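Local coordinates for envelopment polyprotein (PDB 7A56) that probably drives fusion of the viral envelope with a host-cell membrane, as the class II fusion glycoprotein Gc of an orthobunyavirus, held here in its trimeric postfusion form, at residues G148-N159 with I170-Q180. Numbering follows the deposited sequence.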
loop_
_atom_site.group_PDB
_atom_site.type_symbol
_atom_site.label_atom_id
_atom_site.label_comp_id
_atom_site.label_asym_id
_atom_site.label_seq_id
_atom_site.Cartn_x
_atom_site.Cartn_y
_atom_site.Cartn_z
ATOM N N GLY A 148 28.849 1.253 20.877
ATOM C CA GLY A 148 28.768 0.749 19.524
ATOM C C GLY A 148 29.723 -0.393 19.209
ATOM O O GLY A 148 29.606 -1.001 18.147
ATOM N N TRP A 149 30.655 -0.684 20.087
ATOM C CA TRP A 149 31.581 -1.801 19.929
ATOM C C TRP A 149 30.980 -3.037 20.588
ATOM O O TRP A 149 30.335 -2.928 21.640
ATOM C CB TRP A 149 32.914 -1.444 20.580
ATOM C CG TRP A 149 33.633 -0.375 19.853
ATOM C CD1 TRP A 149 33.116 0.843 19.435
ATOM C CD2 TRP A 149 35.001 -0.391 19.444
ATOM N NE1 TRP A 149 34.100 1.588 18.818
ATOM C CE2 TRP A 149 35.257 0.845 18.785
ATOM C CE3 TRP A 149 36.042 -1.338 19.549
ATOM C CZ2 TRP A 149 36.502 1.159 18.245
ATOM C CZ3 TRP A 149 37.278 -1.023 19.005
ATOM C CH2 TRP A 149 37.493 0.238 18.356
ATOM N N VAL A 150 31.177 -4.222 19.975
ATOM C CA VAL A 150 30.661 -5.443 20.593
ATOM C C VAL A 150 31.845 -6.075 21.338
ATOM O O VAL A 150 33.015 -5.816 21.035
ATOM C CB VAL A 150 29.990 -6.447 19.626
ATOM C CG1 VAL A 150 28.684 -5.827 19.003
ATOM C CG2 VAL A 150 30.917 -6.820 18.489
ATOM N N THR A 151 31.548 -6.858 22.373
ATOM C CA THR A 151 32.636 -7.408 23.206
ATOM C C THR A 151 32.858 -8.894 22.965
ATOM O O THR A 151 32.027 -9.613 22.409
ATOM C CB THR A 151 32.346 -7.183 24.688
ATOM O OG1 THR A 151 31.077 -7.758 24.986
ATOM C CG2 THR A 151 32.274 -5.683 25.024
ATOM N N PHE A 152 34.024 -9.370 23.436
ATOM C CA PHE A 152 34.286 -10.795 23.408
ATOM C C PHE A 152 35.209 -11.112 24.576
ATOM O O PHE A 152 35.957 -10.248 25.036
ATOM C CB PHE A 152 34.958 -11.265 22.103
ATOM C CG PHE A 152 36.124 -10.394 21.654
ATOM C CD1 PHE A 152 37.414 -10.608 22.160
ATOM C CD2 PHE A 152 35.921 -9.392 20.685
ATOM C CE1 PHE A 152 38.472 -9.824 21.769
ATOM C CE2 PHE A 152 36.990 -8.593 20.265
ATOM C CZ PHE A 152 38.284 -8.817 20.833
ATOM N N SER A 153 35.140 -12.348 25.062
ATOM C CA SER A 153 36.025 -12.710 26.191
ATOM C C SER A 153 36.095 -14.229 26.315
ATOM O O SER A 153 35.182 -14.955 25.890
ATOM C CB SER A 153 35.562 -12.106 27.522
ATOM O OG SER A 153 34.256 -12.581 27.862
ATOM N N LYS A 154 37.166 -14.696 26.968
ATOM C CA LYS A 154 37.276 -16.092 27.370
ATOM C C LYS A 154 37.883 -16.158 28.765
ATOM O O LYS A 154 38.940 -15.557 29.016
ATOM C CB LYS A 154 38.139 -16.899 26.393
ATOM C CG LYS A 154 37.354 -17.397 25.150
ATOM C CD LYS A 154 38.188 -18.237 24.187
ATOM C CE LYS A 154 37.348 -18.666 22.951
ATOM N NZ LYS A 154 36.408 -19.776 23.277
ATOM N N GLU A 155 37.173 -16.850 29.669
ATOM C CA GLU A 155 37.650 -17.162 31.005
ATOM C C GLU A 155 38.720 -18.250 30.906
ATOM O O GLU A 155 38.859 -18.922 29.869
ATOM C CB GLU A 155 36.526 -17.710 31.896
ATOM C CG GLU A 155 35.272 -16.868 32.046
ATOM C CD GLU A 155 35.427 -15.664 32.933
ATOM O OE1 GLU A 155 36.449 -15.556 33.633
ATOM O OE2 GLU A 155 34.470 -14.824 32.976
ATOM N N ARG A 156 39.441 -18.415 31.997
ATOM C CA ARG A 156 40.373 -19.544 32.174
ATOM C C ARG A 156 41.476 -19.526 31.106
ATOM O O ARG A 156 41.933 -20.572 30.645
ATOM C CB ARG A 156 39.609 -20.885 32.125
ATOM C CG ARG A 156 38.473 -21.039 33.154
ATOM C CD ARG A 156 37.463 -22.134 32.727
ATOM N NE ARG A 156 36.646 -21.699 31.557
ATOM C CZ ARG A 156 36.771 -22.242 30.343
ATOM N NH1 ARG A 156 37.647 -23.234 30.151
ATOM N NH2 ARG A 156 36.040 -21.817 29.340
ATOM N N SER A 157 41.945 -18.332 30.719
ATOM C CA SER A 157 42.893 -18.293 29.612
ATOM C C SER A 157 44.357 -18.574 30.031
ATOM O O SER A 157 45.160 -19.038 29.185
ATOM C CB SER A 157 42.763 -16.945 28.899
ATOM O OG SER A 157 42.750 -15.906 29.869
ATOM N N SER A 158 44.716 -18.394 31.312
ATOM C CA SER A 158 46.066 -18.685 31.786
ATOM C C SER A 158 46.211 -20.197 32.012
ATOM O O SER A 158 45.408 -20.800 32.734
ATOM C CB SER A 158 46.361 -17.943 33.099
ATOM O OG SER A 158 46.348 -16.534 32.883
ATOM N N ASN A 159 47.186 -20.823 31.366
ATOM C CA ASN A 159 47.462 -22.239 31.633
ATOM C C ASN A 159 48.906 -22.499 31.299
ATOM O O ASN A 159 49.557 -21.695 30.632
ATOM C CB ASN A 159 46.593 -23.165 30.776
ATOM C CG ASN A 159 45.242 -23.415 31.367
ATOM O OD1 ASN A 159 45.121 -24.122 32.353
ATOM N ND2 ASN A 159 44.192 -22.852 30.731
ATOM N N ILE A 170 46.652 -21.287 36.570
ATOM C CA ILE A 170 46.154 -22.459 35.854
ATOM C C ILE A 170 44.645 -22.358 35.859
ATOM O O ILE A 170 44.043 -22.222 36.933
ATOM C CB ILE A 170 46.586 -23.792 36.508
ATOM C CG1 ILE A 170 48.103 -23.864 36.623
ATOM C CG2 ILE A 170 45.981 -24.966 35.708
ATOM C CD1 ILE A 170 48.855 -23.884 35.321
ATOM N N ASN A 171 44.039 -22.433 34.681
ATOM C CA ASN A 171 42.588 -22.389 34.563
ATOM C C ASN A 171 42.029 -21.129 35.242
ATOM O O ASN A 171 41.067 -21.176 36.020
ATOM C CB ASN A 171 41.979 -23.693 35.112
ATOM C CG ASN A 171 41.962 -24.791 34.054
ATOM O OD1 ASN A 171 41.785 -24.497 32.859
ATOM N ND2 ASN A 171 42.198 -26.025 34.445
ATOM N N ASP A 172 42.651 -19.984 34.921
ATOM C CA ASP A 172 42.401 -18.729 35.622
ATOM C C ASP A 172 42.720 -17.581 34.663
ATOM O O ASP A 172 43.280 -17.782 33.579
ATOM C CB ASP A 172 43.227 -18.689 36.931
ATOM C CG ASP A 172 42.859 -17.516 37.878
ATOM O OD1 ASP A 172 41.760 -16.865 37.847
ATOM O OD2 ASP A 172 43.706 -17.209 38.708
ATOM N N GLY A 173 42.370 -16.364 35.056
ATOM C CA GLY A 173 42.629 -15.236 34.175
ATOM C C GLY A 173 41.594 -15.071 33.095
ATOM O O GLY A 173 40.596 -15.797 32.997
ATOM N N CYS A 174 41.857 -14.094 32.227
ATOM C CA CYS A 174 40.886 -13.768 31.201
ATOM C C CYS A 174 41.589 -13.118 30.016
ATOM O O CYS A 174 42.617 -12.446 30.177
ATOM C CB CYS A 174 39.814 -12.843 31.767
ATOM S SG CYS A 174 38.500 -12.257 30.537
ATOM N N LEU A 175 40.992 -13.287 28.835
ATOM C CA LEU A 175 41.410 -12.557 27.645
ATOM C C LEU A 175 40.148 -11.949 27.075
ATOM O O LEU A 175 39.172 -12.677 26.831
ATOM C CB LEU A 175 42.096 -13.466 26.615
ATOM C CG LEU A 175 42.537 -12.923 25.262
ATOM C CD1 LEU A 175 43.601 -11.863 25.402
ATOM C CD2 LEU A 175 43.045 -14.038 24.383
ATOM N N TYR A 176 40.138 -10.626 26.917
ATOM C CA TYR A 176 38.888 -9.982 26.477
ATOM C C TYR A 176 39.180 -8.828 25.524
ATOM O O TYR A 176 40.319 -8.377 25.385
ATOM C CB TYR A 176 38.072 -9.476 27.699
ATOM C CG TYR A 176 38.780 -8.474 28.568
ATOM C CD1 TYR A 176 39.572 -8.883 29.653
ATOM C CD2 TYR A 176 38.645 -7.107 28.336
ATOM C CE1 TYR A 176 40.220 -7.947 30.456
ATOM C CE2 TYR A 176 39.297 -6.171 29.133
ATOM C CZ TYR A 176 40.066 -6.591 30.181
ATOM O OH TYR A 176 40.679 -5.632 30.946
ATOM N N GLY A 177 38.135 -8.353 24.858
ATOM C CA GLY A 177 38.282 -7.132 24.106
ATOM C C GLY A 177 36.958 -6.690 23.510
ATOM O O GLY A 177 35.877 -7.105 23.953
ATOM N N SER A 178 37.075 -5.818 22.505
ATOM C CA SER A 178 35.900 -5.275 21.809
ATOM C C SER A 178 36.272 -4.991 20.357
ATOM O O SER A 178 37.458 -4.891 20.003
ATOM C CB SER A 178 35.382 -4.012 22.500
ATOM O OG SER A 178 36.444 -3.108 22.732
ATOM N N CYS A 179 35.247 -4.777 19.518
ATOM C CA CYS A 179 35.556 -4.572 18.114
ATOM C C CYS A 179 34.383 -3.867 17.431
ATOM O O CYS A 179 33.266 -3.889 17.930
ATOM C CB CYS A 179 35.860 -5.912 17.412
ATOM S SG CYS A 179 34.538 -7.154 17.440
ATOM N N GLN A 180 34.659 -3.288 16.262
ATOM C CA GLN A 180 33.623 -2.689 15.408
ATOM C C GLN A 180 34.085 -2.853 13.962
ATOM O O GLN A 180 35.284 -2.693 13.688
ATOM C CB GLN A 180 33.449 -1.221 15.804
ATOM C CG GLN A 180 32.254 -0.480 15.208
ATOM C CD GLN A 180 32.229 0.913 15.770
ATOM O OE1 GLN A 180 33.149 1.685 15.532
ATOM N NE2 GLN A 180 31.210 1.219 16.581
HETATM O O HOH W 1 38.804 -16.868 34.474
HETATM O O HOH W 2 39.396 -24.837 31.779
#
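Toward one end of the elongated class II fusion protein, its centre about 49 Å from the centre of the chain, strand 150-154 pairs antiparallel with strand 172-180, whose other edge bonds to strand 98-134. Six backbone hydrogen bonds join Val150 to Cys179, Phe152 to Gly177 and Lys154 to Leu175. Phe152 carries the middle: with CG lodged between its backbone N and carbonyl carbon (chi1 46°), the ring folds across the neighbouring strand and lays one face on Gly177, whose CA stands 4.0 Å from the Phe152 ring centroid. Gly177 has no side chain, and the ring rests directly on its backbone. Cys179 SG meets the ring edge, 4.0 Å from Phe152 CE2, while Val150 CG2 packs on the same sulfur; a disulfide ties Cys179 to Cys299.

Beside Gly148, Gln180 crosses the Trp149 indole at about a right angle, its CB 3.9 Å above the centre of the five-membered ring, and its NE2 reaches Gly148 O in a weak bond.

Past Glu155 a beta bulge shifts the register by one. Ser158 N then donates to Asp172 O at 2.8 Å, while Asn171 N gives a bond of 3.1 Å to Asn159 OD1, approaching from above the amide plane. One water bridges Arg156 NH1 and Asn171 OD1. The guanidinium also forms a salt bridge with Asp283 of the second subunit, and Asn171 ND2 bonds to Trp160 O of that subunit. Backbone bonds and ring packing thus hold the two strands together, the disulfide anchors the second to Cys299, and the bulged end presents polar groups to the trimer interface.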